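Long-range contacts in nuclear hormone receptor FTZ-F1 (Drosophila melanogaster, PDB 2XHS), which probably regulates transcription as an NR5A-type nuclear receptor, through a ligand-binding domain that takes up a peptide of the cofactor Fushi tarazu: residues L31-Q42 with T109-L119; W88-L97 with I209-E217. One frame throughout, in Å; residues are numbered along the deposited sequence.

Contact 1 lies at the edge of the domain, partly buried, where the end of helix 24-39 meets the small antiparallel hairpin of strands 108-110 and 116-118. Contact 2 is deep inside, its centre about 7 Å from the centre of the chain against about 22 Å for the centre of contact 1, and crosses helix 77-102 with helix 198-224. The chemistry follows the place: in contact 1 leucine and phenylalanine packing gives way to amides at the surface, while contact 2 buries hydrogen bonds to two carboxylates beside an apolar knob. The two share no element, but a short loop leads from helix 77-102 to the hairpin, and L119 O touches the H96 imidazole of that helix.

Contact 1 of 2, residues L31-Q42 with T109-L119; sequences LFALLQKQTYNQ and TQLNNGQVFNL
T39 meets L111 with chi1 at 59°, which puts OG1 between the backbone N and the carbonyl carbon and turns it back along the helix to bond L35 O (OG1 to O, 2.6 Å). That leaves CG2 anti to the carbonyl carbon, 3.9 Å from L111 CD1 and about as far from CD2, so the methyl rests on both ends of the leucine fork. F117 is swung out with CG opposite its own backbone N (chi1 -173°), which lays one ring face beneath L35. The CD2 methyl of L35 stands 4.2 Å from the centroid of the F117 ring in a CH-pi contact. The same CD2 also reaches L111 CD2, at 4.2 Å. One turn earlier in the helix, L31 CD1 touches L119 CD2 at 4.1 Å. At the outer end Q36 and N112 cross with their amide planes nearly perpendicular, and N112 ND2 gives Q36 OE1 a weak hydrogen bond of 3.2 Å. A valine at T39 would probably leave L35 O without its side-chain donor. L50 of helix 47-67 touches both L35 and F117. Here a two-stranded beta hairpin packs one side against a helix, as the short hairpin of nuclear receptor ligand-binding domains does at the edge of a largely helical fold.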
loop_
_atom_site.group_PDB
_atom_site.type_symbol
_atom_site.label_atom_id
_atom_site.label_comp_id
_atom_site.label_asym_id
_atom_site.label_seq_id
_atom_site.Cartn_x
_atom_site.Cartn_y
_atom_site.Cartn_z
ATOM N N LEU A 31 1.267 -13.988 0.124
ATOM C CA LEU A 31 1.516 -13.826 -1.272
ATOM C C LEU A 31 1.920 -15.068 -1.991
ATOM O O LEU A 31 1.366 -15.396 -2.996
ATOM C CB LEU A 31 2.595 -12.783 -1.447
ATOM C CG LEU A 31 2.766 -12.392 -2.887
ATOM C CD1 LEU A 31 4.059 -11.762 -3.071
ATOM C CD2 LEU A 31 2.726 -13.648 -3.608
ATOM N N PHE A 32 2.946 -15.723 -1.512
ATOM C CA PHE A 32 3.405 -16.933 -2.132
ATOM C C PHE A 32 2.436 -18.067 -1.964
ATOM O O PHE A 32 2.395 -18.973 -2.747
ATOM C CB PHE A 32 4.819 -17.237 -1.706
ATOM C CG PHE A 32 5.789 -16.229 -2.188
ATOM C CD1 PHE A 32 6.273 -16.276 -3.447
ATOM C CD2 PHE A 32 6.185 -15.223 -1.397
ATOM C CE1 PHE A 32 7.134 -15.364 -3.880
ATOM C CE2 PHE A 32 7.050 -14.316 -1.851
ATOM C CZ PHE A 32 7.515 -14.389 -3.088
ATOM N N ALA A 33 1.645 -18.019 -0.922
ATOM C CA ALA A 33 0.675 -19.057 -0.723
ATOM C C ALA A 33 -0.346 -19.082 -1.819
ATOM O O ALA A 33 -0.706 -20.119 -2.299
ATOM C CB ALA A 33 0.007 -18.847 0.548
ATOM N N LEU A 34 -0.863 -17.922 -2.173
ATOM C CA LEU A 34 -1.817 -17.810 -3.240
ATOM C C LEU A 34 -1.139 -18.188 -4.515
ATOM O O LEU A 34 -1.653 -18.926 -5.306
ATOM C CB LEU A 34 -2.305 -16.379 -3.307
ATOM C CG LEU A 34 -3.419 -15.908 -4.214
ATOM C CD1 LEU A 34 -3.976 -14.710 -3.641
ATOM C CD2 LEU A 34 -2.831 -15.554 -5.481
ATOM N N LEU A 35 0.062 -17.708 -4.703
ATOM C CA LEU A 35 0.746 -17.980 -5.936
ATOM C C LEU A 35 0.955 -19.449 -6.091
ATOM O O LEU A 35 0.848 -19.963 -7.164
ATOM C CB LEU A 35 2.097 -17.302 -5.957
ATOM C CG LEU A 35 2.310 -15.880 -6.405
ATOM C CD1 LEU A 35 3.732 -15.610 -6.259
ATOM C CD2 LEU A 35 1.946 -15.722 -7.799
ATOM N N GLN A 36 1.319 -20.137 -5.034
ATOM C CA GLN A 36 1.463 -21.564 -5.150
ATOM C C GLN A 36 0.154 -22.223 -5.395
ATOM O O GLN A 36 0.009 -23.004 -6.274
ATOM C CB GLN A 36 2.028 -22.123 -3.869
ATOM C CG GLN A 36 2.018 -23.607 -3.805
ATOM C CD GLN A 36 2.931 -24.225 -4.811
ATOM O OE1 GLN A 36 3.582 -23.535 -5.570
ATOM N NE2 GLN A 36 2.978 -25.532 -4.828
ATOM N N LYS A 37 -0.838 -21.876 -4.632
ATOM C CA LYS A 37 -2.105 -22.525 -4.799
ATOM C C LYS A 37 -2.674 -22.294 -6.159
ATOM O O LYS A 37 -3.302 -23.152 -6.715
ATOM C CB LYS A 37 -3.078 -22.057 -3.757
ATOM C CG LYS A 37 -4.460 -22.413 -4.071
ATOM C CD LYS A 37 -5.338 -22.200 -2.898
ATOM C CE LYS A 37 -6.739 -22.553 -3.232
ATOM N NZ LYS A 37 -7.609 -22.296 -2.082
ATOM N N GLN A 38 -2.493 -21.115 -6.693
ATOM C CA GLN A 38 -3.067 -20.835 -7.976
ATOM C C GLN A 38 -2.379 -21.503 -9.111
ATOM O O GLN A 38 -2.894 -21.546 -10.185
ATOM C CB GLN A 38 -3.148 -19.345 -8.235
ATOM C CG GLN A 38 -4.131 -18.614 -7.373
ATOM C CD GLN A 38 -5.496 -19.186 -7.415
ATOM O OE1 GLN A 38 -6.188 -19.047 -8.391
ATOM N NE2 GLN A 38 -5.908 -19.805 -6.344
ATOM N N THR A 39 -1.176 -21.972 -8.905
ATOM C CA THR A 39 -0.443 -22.467 -10.029
ATOM C C THR A 39 -0.066 -23.925 -10.027
ATOM O O THR A 39 0.195 -24.488 -11.062
ATOM C CB THR A 39 0.796 -21.655 -10.159
ATOM O OG1 THR A 39 1.537 -21.778 -8.953
ATOM C CG2 THR A 39 0.437 -20.245 -10.310
ATOM N N TYR A 40 -0.000 -24.553 -8.879
ATOM C CA TYR A 40 0.436 -25.929 -8.895
ATOM C C TYR A 40 -0.556 -26.799 -9.622
ATOM O O TYR A 40 -1.749 -26.578 -9.576
ATOM C CB TYR A 40 0.700 -26.447 -7.497
ATOM C CG TYR A 40 -0.371 -27.320 -6.939
ATOM C CD1 TYR A 40 -1.541 -26.790 -6.466
ATOM C CD2 TYR A 40 -0.194 -28.678 -6.861
ATOM C CE1 TYR A 40 -2.512 -27.585 -5.948
ATOM C CE2 TYR A 40 -1.162 -29.488 -6.347
ATOM C CZ TYR A 40 -2.322 -28.938 -5.888
ATOM O OH TYR A 40 -3.295 -29.755 -5.372
ATOM N N ASN A 41 -0.044 -27.773 -10.343
ATOM C CA ASN A 41 -0.890 -28.646 -11.108
ATOM C C ASN A 41 -1.701 -27.924 -12.150
ATOM O O ASN A 41 -2.805 -28.319 -12.433
ATOM C CB ASN A 41 -1.835 -29.415 -10.192
ATOM C CG ASN A 41 -1.244 -30.720 -9.705
ATOM O OD1 ASN A 41 -0.891 -31.580 -10.495
ATOM N ND2 ASN A 41 -1.153 -30.875 -8.402
ATOM N N GLN A 42 -1.182 -26.850 -12.699
ATOM C CA GLN A 42 -1.897 -26.176 -13.753
ATOM C C GLN A 42 -0.967 -25.977 -14.901
ATOM O O GLN A 42 0.094 -25.480 -14.724
ATOM C CB GLN A 42 -2.396 -24.847 -13.257
ATOM C CG GLN A 42 -3.580 -24.968 -12.379
ATOM C CD GLN A 42 -4.822 -24.979 -13.169
ATOM O OE1 GLN A 42 -4.885 -24.378 -14.225
ATOM N NE2 GLN A 42 -5.843 -25.632 -12.660
ATOM N N THR A 109 9.669 -14.371 -10.100
ATOM C CA THR A 109 9.866 -15.630 -9.442
ATOM C C THR A 109 9.444 -16.743 -10.367
ATOM O O THR A 109 8.644 -16.540 -11.219
ATOM C CB THR A 109 9.068 -15.677 -8.176
ATOM O OG1 THR A 109 9.402 -16.848 -7.456
ATOM C CG2 THR A 109 7.652 -15.738 -8.484
ATOM N N GLN A 110 10.029 -17.914 -10.218
ATOM C CA GLN A 110 9.673 -19.056 -11.024
ATOM C C GLN A 110 8.509 -19.700 -10.354
ATOM O O GLN A 110 8.532 -19.936 -9.179
ATOM C CB GLN A 110 10.820 -20.041 -11.068
ATOM C CG GLN A 110 11.684 -19.958 -12.273
ATOM C CD GLN A 110 11.163 -20.797 -13.374
ATOM O OE1 GLN A 110 11.578 -20.674 -14.505
ATOM N NE2 GLN A 110 10.236 -21.661 -13.054
ATOM N N LEU A 111 7.487 -20.003 -11.113
ATOM C CA LEU A 111 6.261 -20.464 -10.546
ATOM C C LEU A 111 6.086 -21.899 -10.143
ATOM O O LEU A 111 5.104 -22.212 -9.518
ATOM C CB LEU A 111 5.147 -20.107 -11.475
ATOM C CG LEU A 111 4.556 -18.762 -11.178
ATOM C CD1 LEU A 111 3.464 -18.569 -12.130
ATOM C CD2 LEU A 111 4.035 -18.780 -9.806
ATOM N N ASN A 112 7.049 -22.750 -10.462
ATOM C CA ASN A 112 6.921 -24.165 -10.170
ATOM C C ASN A 112 6.091 -24.697 -11.312
ATOM O O ASN A 112 5.782 -25.885 -11.396
ATOM C CB ASN A 112 6.203 -24.390 -8.840
ATOM C CG ASN A 112 7.092 -24.115 -7.644
ATOM O OD1 ASN A 112 8.259 -23.752 -7.792
ATOM N ND2 ASN A 112 6.544 -24.289 -6.447
ATOM N N ASN A 113 5.746 -23.775 -12.204
ATOM C CA ASN A 113 5.043 -24.092 -13.400
ATOM C C ASN A 113 5.998 -24.041 -14.490
ATOM O O ASN A 113 5.707 -24.469 -15.554
ATOM C CB ASN A 113 4.061 -23.006 -13.708
ATOM C CG ASN A 113 2.702 -23.440 -13.522
ATOM O OD1 ASN A 113 2.461 -24.426 -12.867
ATOM N ND2 ASN A 113 1.782 -22.731 -14.101
ATOM N N GLY A 114 7.141 -23.455 -14.237
ATOM C CA GLY A 114 8.063 -23.192 -15.304
ATOM C C GLY A 114 7.588 -21.907 -15.911
ATOM O O GLY A 114 8.097 -21.440 -16.902
ATOM N N GLN A 115 6.593 -21.333 -15.274
ATOM C CA GLN A 115 6.057 -20.073 -15.676
ATOM C C GLN A 115 6.668 -19.050 -14.746
ATOM O O GLN A 115 7.068 -19.368 -13.658
ATOM C CB GLN A 115 4.552 -20.115 -15.540
ATOM C CG GLN A 115 3.803 -19.721 -16.778
ATOM C CD GLN A 115 2.351 -20.004 -16.664
ATOM O OE1 GLN A 115 1.956 -20.987 -16.086
ATOM N NE2 GLN A 115 1.546 -19.147 -17.212
ATOM N N VAL A 116 6.756 -17.815 -15.180
ATOM C CA VAL A 116 7.402 -16.808 -14.382
ATOM C C VAL A 116 6.467 -15.669 -14.047
ATOM O O VAL A 116 5.860 -15.117 -14.917
ATOM C CB VAL A 116 8.626 -16.278 -15.133
ATOM C CG1 VAL A 116 9.223 -15.102 -14.441
ATOM C CG2 VAL A 116 9.635 -17.351 -15.257
ATOM N N PHE A 117 6.388 -15.298 -12.781
ATOM C CA PHE A 117 5.527 -14.212 -12.377
ATOM C C PHE A 117 6.305 -12.962 -12.113
ATOM O O PHE A 117 7.224 -12.976 -11.358
ATOM C CB PHE A 117 4.751 -14.569 -11.124
ATOM C CG PHE A 117 3.724 -13.556 -10.750
ATOM C CD1 PHE A 117 2.552 -13.457 -11.446
ATOM C CD2 PHE A 117 3.930 -12.689 -9.722
ATOM C CE1 PHE A 117 1.644 -12.546 -11.111
ATOM C CE2 PHE A 117 3.023 -11.783 -9.414
ATOM C CZ PHE A 117 1.881 -11.716 -10.098
ATOM N N ASN A 118 5.907 -11.865 -12.725
ATOM C CA ASN A 118 6.573 -10.617 -12.530
ATOM C C ASN A 118 6.016 -9.975 -11.323
ATOM O O ASN A 118 4.992 -9.383 -11.367
ATOM C CB ASN A 118 6.290 -9.730 -13.707
ATOM C CG ASN A 118 7.072 -8.485 -13.688
ATOM O OD1 ASN A 118 8.226 -8.493 -13.383
ATOM N ND2 ASN A 118 6.451 -7.402 -14.014
ATOM N N LEU A 119 6.719 -10.125 -10.226
ATOM C CA LEU A 119 6.366 -9.580 -8.941
ATOM C C LEU A 119 6.377 -8.092 -8.985
ATOM O O LEU A 119 5.620 -7.439 -8.347
ATOM C CB LEU A 119 7.340 -10.063 -7.893
ATOM C CG LEU A 119 7.242 -11.519 -7.520
ATOM C CD1 LEU A 119 8.502 -11.958 -6.905
ATOM C CD2 LEU A 119 6.160 -11.652 -6.541
#

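Contact 2 of 2, residues W88-L97 with I209-E217; sequences WSDMLVLDHL and IHAMAVRGE
S89 OG donates to E217 OE2 over 2.7 Å, the shorter of the two hydrogen bonds that join these helices. The serine comes in on the anti lone pair of the carboxylate, on the side away from OE1. W88 meets the same group obliquely: the glutamate chain and the indole approach from opposite directions, with the E217 carboxylate alongside CZ2 and CE2 and its plane 39° from that of the ring.

One residue on, D90 and H210 make the second bond. H210 ND1 points at D90 OD1, 2.9 Å away and nearly straight at 165°. The oxygen lies at the edge of the imidazole, close to its plane, and is met on its syn side. The bond fixes the rotation of the imidazole, and the acid would probably favour a protonated ring. A213 CB lies between the two polar pairs, 3.6 Å from D90 OD1. The small residue is consistent with the close approach of the backbones there, 5.4 Å from S89 CA to A213 CA.

Beyond D90 the contact turns apolar. I209 is a knob in a hole formed by D90, V93, L94 and L97, its CD1 4.0 Å from L94 CD1. V93 CG1 lies 4.1 Å from both I209 CG2 and the CE methyl of selenomethionine M212.

The segment axes cross at 115°. Helix 148-159 packs against D90 and L94, Q62 of helix 47-67 lies against W88, and helix 135-143 backs the apolar end, its L137 touching I209 and M212, which places this crossing between several helices of the domain interior.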
loop_
_atom_site.group_PDB
_atom_site.type_symbol
_atom_site.label_atom_id
_atom_site.label_comp_id
_atom_site.label_asym_id
_atom_site.label_seq_id
_atom_site.Cartn_x
_atom_site.Cartn_y
_atom_site.Cartn_z
ATOM N N TRP A 88 -6.532 3.323 -2.429
ATOM C CA TRP A 88 -6.093 1.951 -2.356
ATOM C C TRP A 88 -4.922 1.734 -3.241
ATOM O O TRP A 88 -4.039 1.010 -2.927
ATOM C CB TRP A 88 -7.208 1.005 -2.732
ATOM C CG TRP A 88 -7.732 1.240 -4.037
ATOM C CD1 TRP A 88 -8.676 2.104 -4.356
ATOM C CD2 TRP A 88 -7.352 0.600 -5.231
ATOM N NE1 TRP A 88 -8.929 2.061 -5.667
ATOM C CE2 TRP A 88 -8.123 1.131 -6.236
ATOM C CE3 TRP A 88 -6.428 -0.380 -5.547
ATOM C CZ2 TRP A 88 -8.003 0.742 -7.521
ATOM C CZ3 TRP A 88 -6.316 -0.764 -6.809
ATOM C CH2 TRP A 88 -7.100 -0.222 -7.786
ATOM N N SER A 89 -4.959 2.365 -4.385
ATOM C CA SER A 89 -3.916 2.271 -5.350
ATOM C C SER A 89 -2.687 2.858 -4.788
ATOM O O SER A 89 -1.637 2.367 -4.991
ATOM C CB SER A 89 -4.306 3.014 -6.597
ATOM O OG SER A 89 -5.037 4.153 -6.271
ATOM N N ASP A 90 -2.821 3.943 -4.080
ATOM C CA ASP A 90 -1.691 4.606 -3.529
ATOM C C ASP A 90 -0.955 3.794 -2.530
ATOM O O ASP A 90 0.230 3.841 -2.482
ATOM C CB ASP A 90 -2.130 5.892 -2.898
ATOM C CG ASP A 90 -1.986 7.039 -3.804
ATOM O OD1 ASP A 90 -2.779 7.152 -4.722
ATOM O OD2 ASP A 90 -1.085 7.838 -3.591
HETATM N N MSE A 91 -1.665 3.088 -1.686
HETATM C CA MSE A 91 -1.046 2.226 -0.722
HETATM C C MSE A 91 -0.326 1.074 -1.302
HETATM O O MSE A 91 0.667 0.682 -0.803
HETATM C CB MSE A 91 -2.012 1.775 0.321
HETATM C CG MSE A 91 -1.738 2.372 1.651
HETATM SE SE MSE A 91 -3.308 3.103 2.378
HETATM C CE MSE A 91 -4.527 1.721 2.226
ATOM N N LEU A 92 -0.819 0.507 -2.363
ATOM C CA LEU A 92 -0.177 -0.649 -2.889
ATOM C C LEU A 92 1.215 -0.390 -3.339
ATOM O O LEU A 92 2.063 -1.208 -3.185
ATOM C CB LEU A 92 -0.966 -1.192 -4.045
ATOM C CG LEU A 92 -2.321 -1.751 -3.723
ATOM C CD1 LEU A 92 -2.804 -2.450 -4.906
ATOM C CD2 LEU A 92 -2.203 -2.695 -2.602
ATOM N N VAL A 93 1.439 0.745 -3.946
ATOM C CA VAL A 93 2.743 1.111 -4.419
ATOM C C VAL A 93 3.726 1.270 -3.297
ATOM O O VAL A 93 4.795 0.735 -3.313
ATOM C CB VAL A 93 2.607 2.427 -5.141
ATOM C CG1 VAL A 93 3.910 2.937 -5.595
ATOM C CG2 VAL A 93 1.714 2.262 -6.294
ATOM N N LEU A 94 3.321 1.996 -2.289
ATOM C CA LEU A 94 4.137 2.191 -1.139
ATOM C C LEU A 94 4.408 0.886 -0.460
ATOM O O LEU A 94 5.488 0.615 -0.051
ATOM C CB LEU A 94 3.413 3.103 -0.191
ATOM C CG LEU A 94 4.137 3.440 1.092
ATOM C CD1 LEU A 94 5.091 4.503 0.862
ATOM C CD2 LEU A 94 3.142 3.871 2.060
ATOM N N ASP A 95 3.410 0.057 -0.348
ATOM C CA ASP A 95 3.607 -1.198 0.284
ATOM C C ASP A 95 4.598 -1.927 -0.525
ATOM O O ASP A 95 5.396 -2.635 -0.019
ATOM C CB ASP A 95 2.347 -2.009 0.256
ATOM C CG ASP A 95 1.396 -1.636 1.297
ATOM O OD1 ASP A 95 1.755 -0.942 2.221
ATOM O OD2 ASP A 95 0.288 -2.105 1.228
ATOM N N HIS A 96 4.492 -1.833 -1.820
ATOM C CA HIS A 96 5.456 -2.483 -2.664
ATOM C C HIS A 96 6.779 -1.818 -2.535
ATOM O O HIS A 96 7.789 -2.418 -2.595
ATOM C CB HIS A 96 4.995 -2.565 -4.101
ATOM C CG HIS A 96 5.469 -3.797 -4.797
ATOM N ND1 HIS A 96 6.595 -3.825 -5.585
ATOM C CD2 HIS A 96 4.996 -5.058 -4.782
ATOM C CE1 HIS A 96 6.783 -5.041 -6.042
ATOM N NE2 HIS A 96 5.822 -5.806 -5.574
ATOM N N LEU A 97 6.765 -0.533 -2.368
ATOM C CA LEU A 97 7.998 0.150 -2.221
ATOM C C LEU A 97 8.633 -0.368 -0.986
ATOM O O LEU A 97 9.802 -0.543 -0.928
ATOM C CB LEU A 97 7.756 1.627 -2.129
ATOM C CG LEU A 97 7.943 2.252 -3.481
ATOM C CD1 LEU A 97 7.444 3.601 -3.438
ATOM C CD2 LEU A 97 9.367 2.274 -3.774
ATOM N N ILE A 209 4.117 9.422 -5.836
ATOM C CA ILE A 209 3.587 8.097 -5.786
ATOM C C ILE A 209 2.211 8.096 -6.326
ATOM O O ILE A 209 1.822 7.184 -6.974
ATOM C CB ILE A 209 3.419 7.650 -4.397
ATOM C CG1 ILE A 209 4.720 7.166 -3.845
ATOM C CG2 ILE A 209 2.447 6.561 -4.354
ATOM C CD1 ILE A 209 4.583 6.672 -2.507
ATOM N N HIS A 210 1.458 9.127 -6.031
ATOM C CA HIS A 210 0.101 9.213 -6.458
ATOM C C HIS A 210 0.038 9.251 -7.945
ATOM O O HIS A 210 -0.778 8.634 -8.541
ATOM C CB HIS A 210 -0.523 10.449 -5.860
ATOM C CG HIS A 210 -1.939 10.668 -6.258
ATOM N ND1 HIS A 210 -2.948 9.815 -5.905
ATOM C CD2 HIS A 210 -2.513 11.647 -6.975
ATOM C CE1 HIS A 210 -4.083 10.251 -6.400
ATOM N NE2 HIS A 210 -3.845 11.361 -7.057
ATOM N N ALA A 211 0.940 9.951 -8.567
ATOM C CA ALA A 211 0.886 10.039 -9.986
ATOM C C ALA A 211 1.013 8.664 -10.570
ATOM O O ALA A 211 0.334 8.323 -11.496
ATOM C CB ALA A 211 1.972 10.879 -10.454
HETATM N N MSE A 212 1.889 7.860 -10.012
HETATM C CA MSE A 212 2.081 6.515 -10.481
HETATM C C MSE A 212 0.846 5.693 -10.334
HETATM O O MSE A 212 0.584 4.861 -11.138
HETATM C CB MSE A 212 3.138 5.839 -9.653
HETATM C CG MSE A 212 4.488 5.800 -10.236
HETATM SE SE MSE A 212 5.438 4.588 -9.224
HETATM C CE MSE A 212 4.410 3.123 -9.658
ATOM N N ALA A 213 0.126 5.886 -9.251
ATOM C CA ALA A 213 -1.074 5.136 -8.952
ATOM C C ALA A 213 -2.153 5.404 -9.926
ATOM O O ALA A 213 -2.969 4.577 -10.220
ATOM C CB ALA A 213 -1.545 5.471 -7.620
ATOM N N VAL A 214 -2.202 6.627 -10.364
ATOM C CA VAL A 214 -3.212 7.016 -11.285
ATOM C C VAL A 214 -3.057 6.321 -12.589
ATOM O O VAL A 214 -3.997 5.872 -13.161
ATOM C CB VAL A 214 -3.130 8.466 -11.509
ATOM C CG1 VAL A 214 -4.007 8.831 -12.601
ATOM C CG2 VAL A 214 -3.566 9.134 -10.300
ATOM N N ARG A 215 -1.845 6.242 -13.074
ATOM C CA ARG A 215 -1.628 5.634 -14.342
ATOM C C ARG A 215 -2.057 4.235 -14.185
ATOM O O ARG A 215 -2.713 3.685 -15.018
ATOM C CB ARG A 215 -0.153 5.664 -14.670
ATOM C CG ARG A 215 0.327 6.947 -15.226
ATOM C CD ARG A 215 0.353 6.926 -16.736
ATOM N NE ARG A 215 1.676 6.653 -17.283
ATOM C CZ ARG A 215 1.966 5.636 -18.080
ATOM N NH1 ARG A 215 1.023 4.792 -18.453
ATOM N NH2 ARG A 215 3.200 5.468 -18.509
ATOM N N GLY A 216 -1.663 3.662 -13.080
ATOM C CA GLY A 216 -1.912 2.281 -12.794
ATOM C C GLY A 216 -3.341 1.916 -12.675
ATOM O O GLY A 216 -3.751 0.922 -13.180
ATOM N N GLU A 217 -4.106 2.715 -11.972
ATOM C CA GLU A 217 -5.518 2.453 -11.871
ATOM C C GLU A 217 -6.168 2.549 -13.206
ATOM O O GLU A 217 -7.012 1.777 -13.532
ATOM C CB GLU A 217 -6.190 3.440 -10.957
ATOM C CG GLU A 217 -6.337 2.969 -9.579
ATOM C CD GLU A 217 -7.458 3.632 -8.882
ATOM O OE1 GLU A 217 -8.589 3.538 -9.362
ATOM O OE2 GLU A 217 -7.222 4.262 -7.850
#